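Local coordinates for light Chain (Clostridium botulinum, PDB 6BVD), which is the zinc-dependent protease domain of botulinum neurotoxin type HA, a metalloendopeptidase that probably cleaves a SNARE protein of the neuron, at residues I22-Y35 with R135-I148. Sequence-based numbering, arbitrary orientation.
Sequences IYIRPPYYETSNTY and RTVSFNVKLANGNI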
ATOM      1  N   ILE A  22      -5.613 -21.048 -11.155  1.00 21.84           N
ATOM      2  CA  ILE A  22      -6.094 -22.266 -11.841  1.00 29.77           C
ATOM      3  C   ILE A  22      -6.229 -21.981 -13.327  1.00 29.81           C
ATOM      4  O   ILE A  22      -6.125 -20.840 -13.754  1.00 26.25           O
ATOM      5  CB  ILE A  22      -7.460 -22.759 -11.326  1.00 30.31           C
ATOM      6  CG1 ILE A  22      -8.514 -21.690 -11.590  1.00 29.94           C
ATOM      7  CG2 ILE A  22      -7.440 -23.099  -9.855  1.00 36.50           C
ATOM      8  CD1 ILE A  22      -9.811 -21.998 -10.947  1.00 41.75           C
ATOM      9  N   TYR A  23      -6.396 -23.029 -14.134  1.00 24.03           N
ATOM     10  CA  TYR A  23      -6.754 -22.821 -15.541  1.00 23.26           C
ATOM     11  C   TYR A  23      -8.254 -22.754 -15.718  1.00 28.91           C
ATOM     12  O   TYR A  23      -8.988 -23.590 -15.170  1.00 34.83           O
ATOM     13  CB  TYR A  23      -6.155 -23.921 -16.426  1.00 19.22           C
ATOM     14  CG  TYR A  23      -4.731 -23.585 -16.827  1.00 25.41           C
ATOM     15  CD1 TYR A  23      -4.438 -23.059 -18.086  1.00 29.21           C
ATOM     16  CD2 TYR A  23      -3.685 -23.764 -15.935  1.00 35.78           C
ATOM     17  CE1 TYR A  23      -3.136 -22.733 -18.442  1.00 33.84           C
ATOM     18  CE2 TYR A  23      -2.388 -23.446 -16.277  1.00 35.54           C
ATOM     19  CZ  TYR A  23      -2.117 -22.942 -17.528  1.00 35.70           C
ATOM     20  OH  TYR A  23      -0.821 -22.635 -17.842  1.00 37.80           O
ATOM     21  N   ILE A  24      -8.762 -21.774 -16.463  1.00 23.73           N
ATOM     22  CA  ILE A  24     -10.202 -21.775 -16.600  1.00 20.69           C
ATOM     23  C   ILE A  24     -10.620 -21.781 -18.065  1.00 20.55           C
ATOM     24  O   ILE A  24      -9.931 -21.257 -18.931  1.00 20.76           O
ATOM     25  CB  ILE A  24     -10.867 -20.585 -15.882  1.00 31.94           C
ATOM     26  CG1 ILE A  24     -10.715 -19.307 -16.674  1.00 32.24           C
ATOM     27  CG2 ILE A  24     -10.313 -20.410 -14.505  1.00 27.70           C
ATOM     28  CD1 ILE A  24     -11.247 -18.092 -15.904  1.00 49.34           C
ATOM     29  N   ARG A  25     -11.757 -22.400 -18.325  1.00 20.08           N
ATOM     30  CA  ARG A  25     -12.352 -22.438 -19.677  1.00 20.69           C
ATOM     31  C   ARG A  25     -13.412 -21.361 -19.710  1.00 22.91           C
ATOM     32  O   ARG A  25     -14.494 -21.571 -19.175  1.00 19.92           O
ATOM     33  CB  ARG A  25     -12.973 -23.808 -19.976  1.00 16.79           C
ATOM     34  CG  ARG A  25     -13.402 -23.970 -21.453  1.00 19.92           C
ATOM     35  CD  ARG A  25     -14.066 -25.361 -21.708  1.00 18.99           C
ATOM     36  NE  ARG A  25     -15.387 -25.453 -21.067  1.00 24.43           N
ATOM     37  CZ  ARG A  25     -16.218 -26.474 -21.232  1.00 26.08           C
ATOM     38  NH1 ARG A  25     -15.867 -27.458 -22.031  1.00 26.36           N
ATOM     39  NH2 ARG A  25     -17.396 -26.498 -20.622  1.00 28.27           N
ATOM     40  N   PRO A  26     -13.101 -20.189 -20.293  1.00 24.21           N
ATOM     41  CA  PRO A  26     -14.053 -19.090 -20.070  1.00 27.90           C
ATOM     42  C   PRO A  26     -15.309 -19.203 -20.960  1.00 30.27           C
ATOM     43  O   PRO A  26     -15.338 -20.016 -21.885  1.00 24.37           O
ATOM     44  CB  PRO A  26     -13.201 -17.810 -20.342  1.00 23.47           C
ATOM     45  CG  PRO A  26     -11.991 -18.237 -21.022  1.00 26.63           C
ATOM     46  CD  PRO A  26     -11.865 -19.755 -20.960  1.00 29.30           C
ATOM     47  N   PRO A  27     -16.374 -18.439 -20.637  1.00 23.97           N
ATOM     48  CA  PRO A  27     -17.606 -18.538 -21.426  1.00 26.06           C
ATOM     49  C   PRO A  27     -17.324 -18.311 -22.914  1.00 24.11           C
ATOM     50  O   PRO A  27     -16.471 -17.466 -23.248  1.00 22.95           O
ATOM     51  CB  PRO A  27     -18.517 -17.438 -20.834  1.00 23.33           C
ATOM     52  CG  PRO A  27     -17.647 -16.646 -19.944  1.00 25.32           C
ATOM     53  CD  PRO A  27     -16.498 -17.484 -19.524  1.00 23.40           C
ATOM     54  N   TYR A  28     -17.993 -19.107 -23.747  1.00 24.82           N
ATOM     55  CA  TYR A  28     -17.881 -19.152 -25.214  1.00 22.60           C
ATOM     56  C   TYR A  28     -16.680 -20.006 -25.702  1.00 31.10           C
ATOM     57  O   TYR A  28     -16.534 -20.220 -26.913  1.00 31.88           O
ATOM     58  CB  TYR A  28     -17.793 -17.730 -25.820  1.00 25.48           C
ATOM     59  CG  TYR A  28     -18.952 -16.820 -25.460  1.00 22.86           C
ATOM     60  CD1 TYR A  28     -20.263 -17.247 -25.577  1.00 27.98           C
ATOM     61  CD2 TYR A  28     -18.722 -15.525 -24.969  1.00 26.27           C
ATOM     62  CE1 TYR A  28     -21.335 -16.406 -25.246  1.00 27.17           C
ATOM     63  CE2 TYR A  28     -19.773 -14.684 -24.626  1.00 28.85           C
ATOM     64  CZ  TYR A  28     -21.079 -15.133 -24.756  1.00 26.66           C
ATOM     65  OH  TYR A  28     -22.133 -14.304 -24.428  1.00 26.61           O
ATOM     66  N   TYR A  29     -15.854 -20.538 -24.790  1.00 25.79           N
ATOM     67  CA  TYR A  29     -14.724 -21.381 -25.203  1.00 19.29           C
ATOM     68  C   TYR A  29     -15.037 -22.895 -24.989  1.00 27.32           C
ATOM     69  O   TYR A  29     -14.134 -23.757 -24.988  1.00 24.45           O
ATOM     70  CB  TYR A  29     -13.440 -20.982 -24.460  1.00 26.67           C
ATOM     71  CG  TYR A  29     -12.812 -19.680 -24.971  1.00 23.83           C
ATOM     72  CD1 TYR A  29     -11.954 -19.688 -26.068  1.00 25.61           C
ATOM     73  CD2 TYR A  29     -13.103 -18.439 -24.371  1.00 19.95           C
ATOM     74  CE1 TYR A  29     -11.404 -18.514 -26.570  1.00 23.12           C
ATOM     75  CE2 TYR A  29     -12.529 -17.264 -24.853  1.00 22.17           C
ATOM     76  CZ  TYR A  29     -11.682 -17.310 -25.942  1.00 26.19           C
ATOM     77  OH  TYR A  29     -11.118 -16.165 -26.429  1.00 28.65           O
ATOM     78  N   GLU A  30     -16.312 -23.202 -24.808  1.00 23.57           N
ATOM     79  CA  GLU A  30     -16.726 -24.559 -24.448  1.00 26.57           C
ATOM     80  C   GLU A  30     -16.432 -25.564 -25.578  1.00 28.92           C
ATOM     81  O   GLU A  30     -15.843 -26.603 -25.340  1.00 33.05           O
ATOM     82  CB  GLU A  30     -18.220 -24.604 -24.104  1.00 27.77           C
ATOM     83  CG  GLU A  30     -18.676 -23.715 -22.953  1.00 30.43           C
ATOM     84  CD  GLU A  30     -18.994 -22.285 -23.406  1.00 32.16           C
ATOM     85  OE1 GLU A  30     -19.059 -22.050 -24.626  1.00 29.30           O
ATOM     86  OE2 GLU A  30     -19.209 -21.413 -22.535  1.00 28.52           O
ATOM     87  N   THR A  31     -16.798 -25.228 -26.811  1.00 30.32           N
ATOM     88  CA  THR A  31     -16.655 -26.182 -27.914  1.00 38.49           C
ATOM     89  C   THR A  31     -15.202 -26.384 -28.278  1.00 36.44           C
ATOM     90  O   THR A  31     -14.763 -27.515 -28.508  1.00 31.59           O
ATOM     91  CB  THR A  31     -17.444 -25.727 -29.148  1.00 42.07           C
ATOM     92  OG1 THR A  31     -18.835 -25.753 -28.813  1.00 41.87           O
ATOM     93  CG2 THR A  31     -17.221 -26.677 -30.324  1.00 44.30           C
ATOM     94  N   SER A  32     -14.450 -25.290 -28.344  1.00 31.77           N
ATOM     95  CA  SER A  32     -13.043 -25.413 -28.628  1.00 28.32           C
ATOM     96  C   SER A  32     -12.284 -25.999 -27.423  1.00 30.57           C
ATOM     97  O   SER A  32     -11.152 -26.441 -27.571  1.00 35.40           O
ATOM     98  CB  SER A  32     -12.467 -24.070 -29.051  1.00 32.89           C
ATOM     99  OG  SER A  32     -12.480 -23.162 -27.957  1.00 39.00           O
ATOM    100  N   ASN A  33     -12.894 -25.980 -26.242  1.00 26.16           N
ATOM    101  CA  ASN A  33     -12.251 -26.478 -25.009  1.00 29.46           C
ATOM    102  C   ASN A  33     -10.899 -25.812 -24.703  1.00 28.52           C
ATOM    103  O   ASN A  33      -9.917 -26.492 -24.369  1.00 29.77           O
ATOM    104  CB  ASN A  33     -12.049 -28.001 -25.093  1.00 32.52           C
ATOM    105  CG  ASN A  33     -12.860 -28.754 -24.073  1.00 37.68           C
ATOM    106  OD1 ASN A  33     -13.181 -28.243 -23.006  1.00 31.48           O
ATOM    107  ND2 ASN A  33     -13.215 -30.002 -24.410  1.00 49.58           N
ATOM    108  N   THR A  34     -10.852 -24.486 -24.785  1.00 26.93           N
ATOM    109  CA  THR A  34      -9.626 -23.724 -24.615  1.00 22.50           C
ATOM    110  C   THR A  34      -9.513 -23.241 -23.171  1.00 28.81           C
ATOM    111  O   THR A  34     -10.448 -22.626 -22.658  1.00 27.55           O
ATOM    112  CB  THR A  34      -9.616 -22.476 -25.529  1.00 27.52           C
ATOM    113  OG1 THR A  34      -9.949 -22.843 -26.860  1.00 28.38           O
ATOM    114  CG2 THR A  34      -8.274 -21.759 -25.493  1.00 30.40           C
ATOM    115  N   TYR A  35      -8.382 -23.507 -22.518  1.00 30.98           N
ATOM    116  CA  TYR A  35      -8.176 -23.083 -21.120  1.00 22.91           C
ATOM    117  C   TYR A  35      -7.126 -21.994 -21.039  1.00 24.64           C
ATOM    118  O   TYR A  35      -6.218 -21.957 -21.841  1.00 30.56           O
ATOM    119  CB  TYR A  35      -7.750 -24.262 -20.237  1.00 19.47           C
ATOM    120  CG  TYR A  35      -8.881 -25.221 -19.891  1.00 24.35           C
ATOM    121  CD1 TYR A  35      -9.494 -25.182 -18.640  1.00 22.34           C
ATOM    122  CD2 TYR A  35      -9.354 -26.143 -20.821  1.00 23.28           C
ATOM    123  CE1 TYR A  35     -10.518 -26.037 -18.307  1.00 21.67           C
ATOM    124  CE2 TYR A  35     -10.389 -27.015 -20.494  1.00 30.21           C
ATOM    125  CZ  TYR A  35     -10.968 -26.962 -19.244  1.00 21.85           C
ATOM    126  OH  TYR A  35     -12.001 -27.815 -18.923  1.00 21.58           O
ATOM    127  N   ARG A 135     -23.343 -21.579 -19.166  1.00 23.69           N
ATOM    128  CA  ARG A 135     -22.217 -20.658 -19.195  1.00 18.46           C
ATOM    129  C   ARG A 135     -22.499 -19.302 -18.578  1.00 25.33           C
ATOM    130  O   ARG A 135     -21.551 -18.518 -18.380  1.00 24.36           O
ATOM    131  CB  ARG A 135     -21.732 -20.444 -20.617  1.00 24.47           C
ATOM    132  CG  ARG A 135     -22.717 -19.709 -21.479  1.00 35.23           C
ATOM    133  CD  ARG A 135     -21.999 -19.033 -22.602  1.00 32.91           C
ATOM    134  NE  ARG A 135     -21.694 -19.982 -23.675  1.00 32.24           N
ATOM    135  CZ  ARG A 135     -22.311 -20.016 -24.852  1.00 27.49           C
ATOM    136  NH1 ARG A 135     -23.340 -19.216 -25.114  1.00 24.07           N
ATOM    137  NH2 ARG A 135     -21.952 -20.928 -25.741  1.00 23.90           N
ATOM    138  N   THR A 136     -23.748 -19.025 -18.228  1.00 23.11           N
ATOM    139  CA  THR A 136     -24.046 -17.737 -17.561  1.00 24.09           C
ATOM    140  C   THR A 136     -23.779 -17.730 -16.053  1.00 29.14           C
ATOM    141  O   THR A 136     -23.766 -16.653 -15.454  1.00 21.55           O
ATOM    142  CB  THR A 136     -25.519 -17.301 -17.752  1.00 24.31           C
ATOM    143  OG1 THR A 136     -26.427 -18.257 -17.179  1.00 19.06           O
ATOM    144  CG2 THR A 136     -25.857 -17.045 -19.266  1.00 23.28           C
ATOM    145  N   VAL A 137     -23.599 -18.915 -15.438  1.00 22.98           N
ATOM    146  CA  VAL A 137     -23.420 -19.010 -13.991  1.00 19.50           C
ATOM    147  C   VAL A 137     -22.194 -19.865 -13.566  1.00 18.49           C
ATOM    148  O   VAL A 137     -21.676 -19.682 -12.487  1.00 22.25           O
ATOM    149  CB  VAL A 137     -24.691 -19.582 -13.300  1.00 29.48           C
ATOM    150  CG1 VAL A 137     -25.822 -18.579 -13.381  1.00 21.66           C
ATOM    151  CG2 VAL A 137     -25.112 -20.970 -13.909  1.00 16.36           C
ATOM    152  N   SER A 138     -21.693 -20.753 -14.422  1.00 17.71           N
ATOM    153  CA  SER A 138     -20.508 -21.504 -14.036  1.00 23.60           C
ATOM    154  C   SER A 138     -19.607 -21.801 -15.230  1.00 25.40           C
ATOM    155  O   SER A 138     -19.988 -21.588 -16.383  1.00 25.96           O
ATOM    156  CB  SER A 138     -20.938 -22.796 -13.312  1.00 23.84           C
ATOM    157  OG  SER A 138     -21.580 -23.643 -14.227  1.00 32.65           O
ATOM    158  N   PHE A 139     -18.375 -22.224 -14.954  1.00 23.95           N
ATOM    159  CA  PHE A 139     -17.421 -22.595 -16.005  1.00 18.39           C
ATOM    160  C   PHE A 139     -16.527 -23.747 -15.564  1.00 26.28           C
ATOM    161  O   PHE A 139     -16.330 -23.966 -14.356  1.00 21.67           O
ATOM    162  CB  PHE A 139     -16.547 -21.399 -16.419  1.00 18.19           C
ATOM    163  CG  PHE A 139     -16.008 -20.599 -15.247  1.00 19.54           C
ATOM    164  CD1 PHE A 139     -14.854 -20.994 -14.582  1.00 18.14           C
ATOM    165  CD2 PHE A 139     -16.664 -19.437 -14.824  1.00 28.58           C
ATOM    166  CE1 PHE A 139     -14.339 -20.272 -13.494  1.00 24.63           C
ATOM    167  CE2 PHE A 139     -16.167 -18.694 -13.728  1.00 27.45           C
ATOM    168  CZ  PHE A 139     -14.999 -19.126 -13.051  1.00 28.55           C
ATOM    169  N   ASN A 140     -15.978 -24.473 -16.538  1.00 20.36           N
ATOM    170  CA  ASN A 140     -14.956 -25.483 -16.225  1.00 28.03           C
ATOM    171  C   ASN A 140     -13.619 -24.899 -15.781  1.00 27.27           C
ATOM    172  O   ASN A 140     -13.122 -23.931 -16.363  1.00 22.98           O
ATOM    173  CB  ASN A 140     -14.704 -26.407 -17.428  1.00 25.25           C
ATOM    174  CG  ASN A 140     -15.791 -27.444 -17.600  1.00 27.41           C
ATOM    175  OD1 ASN A 140     -16.780 -27.418 -16.876  1.00 31.20           O
ATOM    176  ND2 ASN A 140     -15.601 -28.380 -18.529  1.00 21.45           N
ATOM    177  N   VAL A 141     -13.013 -25.511 -14.761  1.00 24.71           N
ATOM    178  CA  VAL A 141     -11.637 -25.177 -14.403  1.00 30.68           C
ATOM    179  C   VAL A 141     -10.798 -26.458 -14.301  1.00 30.61           C
ATOM    180  O   VAL A 141     -11.309 -27.529 -13.950  1.00 28.57           O
ATOM    181  CB  VAL A 141     -11.511 -24.382 -13.069  1.00 29.49           C
ATOM    182  CG1 VAL A 141     -12.518 -23.233 -13.013  1.00 31.83           C
ATOM    183  CG2 VAL A 141     -11.644 -25.267 -11.860  1.00 27.11           C
ATOM    184  N   LYS A 142      -9.532 -26.351 -14.664  1.00 27.41           N
ATOM    185  CA  LYS A 142      -8.638 -27.502 -14.638  1.00 27.39           C
ATOM    186  C   LYS A 142      -7.647 -27.365 -13.473  1.00 26.89           C
ATOM    187  O   LYS A 142      -6.907 -26.369 -13.365  1.00 29.92           O
ATOM    188  CB  LYS A 142      -7.936 -27.647 -15.991  1.00 30.82           C
ATOM    189  CG  LYS A 142      -7.024 -28.868 -16.116  1.00 29.92           C
ATOM    190  CD  LYS A 142      -6.263 -28.839 -17.431  1.00 34.97           C
ATOM    191  CE  LYS A 142      -7.193 -29.093 -18.622  1.00 41.78           C
ATOM    192  NZ  LYS A 142      -6.465 -28.914 -19.927  1.00 52.23           N
ATOM    193  N   LEU A 143      -7.702 -28.311 -12.543  1.00 28.55           N
ATOM    194  CA  LEU A 143      -6.870 -28.261 -11.353  1.00 24.25           C
ATOM    195  C   LEU A 143      -5.407 -28.717 -11.581  1.00 28.33           C
ATOM    196  O   LEU A 143      -5.027 -29.168 -12.671  1.00 28.07           O
ATOM    197  CB  LEU A 143      -7.530 -29.081 -10.237  1.00 23.27           C
ATOM    198  CG  LEU A 143      -8.948 -28.631  -9.850  1.00 28.76           C
ATOM    199  CD1 LEU A 143      -9.579 -29.598  -8.859  1.00 29.54           C
ATOM    200  CD2 LEU A 143      -9.015 -27.184  -9.300  1.00 27.71           C
ATOM    201  N   ALA A 144      -4.593 -28.584 -10.537  1.00 30.89           N
ATOM    202  CA  ALA A 144      -3.181 -28.941 -10.607  1.00 26.67           C
ATOM    203  C   ALA A 144      -2.972 -30.399 -11.040  1.00 27.57           C
ATOM    204  O   ALA A 144      -2.084 -30.686 -11.844  1.00 33.13           O
ATOM    205  CB  ALA A 144      -2.520 -28.709  -9.266  1.00 24.52           C
ATOM    206  N   ASN A 145      -3.796 -31.310 -10.538  1.00 30.36           N
ATOM    207  CA  ASN A 145      -3.650 -32.723 -10.926  1.00 34.37           C
ATOM    208  C   ASN A 145      -4.329 -33.017 -12.259  1.00 37.39           C
ATOM    209  O   ASN A 145      -4.383 -34.170 -12.698  1.00 31.83           O
ATOM    210  CB  ASN A 145      -4.202 -33.683  -9.852  1.00 36.80           C
ATOM    211  CG  ASN A 145      -5.711 -33.556  -9.654  1.00 34.73           C
ATOM    212  OD1 ASN A 145      -6.407 -32.904 -10.423  1.00 32.88           O
ATOM    213  ND2 ASN A 145      -6.226 -34.248  -8.650  1.00 34.95           N
ATOM    214  N   GLY A 146      -4.922 -31.999 -12.870  1.00 33.03           N
ATOM    215  CA  GLY A 146      -5.583 -32.204 -14.142  1.00 26.44           C
ATOM    216  C   GLY A 146      -7.071 -32.517 -14.081  1.00 26.44           C
ATOM    217  O   GLY A 146      -7.703 -32.575 -15.133  1.00 32.59           O
ATOM    218  N   ASN A 147      -7.658 -32.637 -12.889  1.00 20.96           N
ATOM    219  CA  ASN A 147      -9.086 -32.916 -12.822  1.00 25.64           C
ATOM    220  C   ASN A 147      -9.837 -31.663 -13.232  1.00 31.95           C
ATOM    221  O   ASN A 147      -9.377 -30.525 -12.961  1.00 30.02           O
ATOM    222  CB  ASN A 147      -9.562 -33.310 -11.427  1.00 22.10           C
ATOM    223  CG  ASN A 147      -9.047 -34.687 -10.973  1.00 32.56           C
ATOM    224  OD1 ASN A 147      -8.494 -35.466 -11.758  1.00 26.96           O
ATOM    225  ND2 ASN A 147      -9.277 -34.993  -9.710  1.00 28.62           N
ATOM    226  N   ILE A 148     -10.960 -31.880 -13.908  1.00 28.11           N
ATOM    227  CA  ILE A 148     -11.809 -30.794 -14.407  1.00 32.34           C
ATOM    228  C   ILE A 148     -13.069 -30.746 -13.551  1.00 31.56           C
ATOM    229  O   ILE A 148     -13.771 -31.757 -13.418  1.00 31.53           O
ATOM    230  CB  ILE A 148     -12.091 -31.033 -15.889  1.00 28.16           C
ATOM    231  CG1 ILE A 148     -10.759 -30.956 -16.641  1.00 29.72           C
ATOM    232  CG2 ILE A 148     -13.168 -30.068 -16.444  1.00 22.90           C
ATOM    233  CD1 ILE A 148     -10.838 -31.351 -18.085  1.00 35.95           C
TER
HETATM  234  O   HOH W   1     -16.201 -23.400 -19.334  1.00 22.43           O
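Tyr23 and Lys142 face each other as an antiparallel hydrogen-bonded pair where strands 22-24 and 138-142 run side by side in the mixed beta-sheet of the clostridial neurotoxin protease fold; Lys142 N gives Tyr23 O a 2.9 Å bond, and Arg25 N reaches Asn140 O at 2.8 Å. On one face Ile22 CD1 lies 3.6 Å from Val141 CB, while CG2 of Ile24 touches Val141 and Phe139; Ile22 also touches Trp46 and Ile24 touches Ile48, both of strand 45-48. On the face of Tyr23 and Lys142, Lys142, extended as far as CD and then bent (chi3 -70°), passes over the Tyr35 ring, CE above its centre and NZ 4.5 Å from the centroid in a cation-pi contact; Arg25 CB sits against the opposite face, toward its rim. The Arg25 guanidinium stacks on the Asn140 amide, planes 9° apart, and its NH1 donates to Asn33 OD1. One water bridges Arg25 O, Arg25 NE and Asn140 N. Beyond the strands Arg135 grips Glu30 side-on through NE and NH2; the Tyr28 ring edge meets its guanidinium face, CD1 over the centre, planes 55° apart. Arg135 NH1 and Tyr28 OH are hydrogen-bonded to Ile173 O and Ile173 N. Glu30 OE2 takes Arg135 NE (3.1 Å) and Tyr28 N (2.9 Å) from opposite faces of the carboxylate.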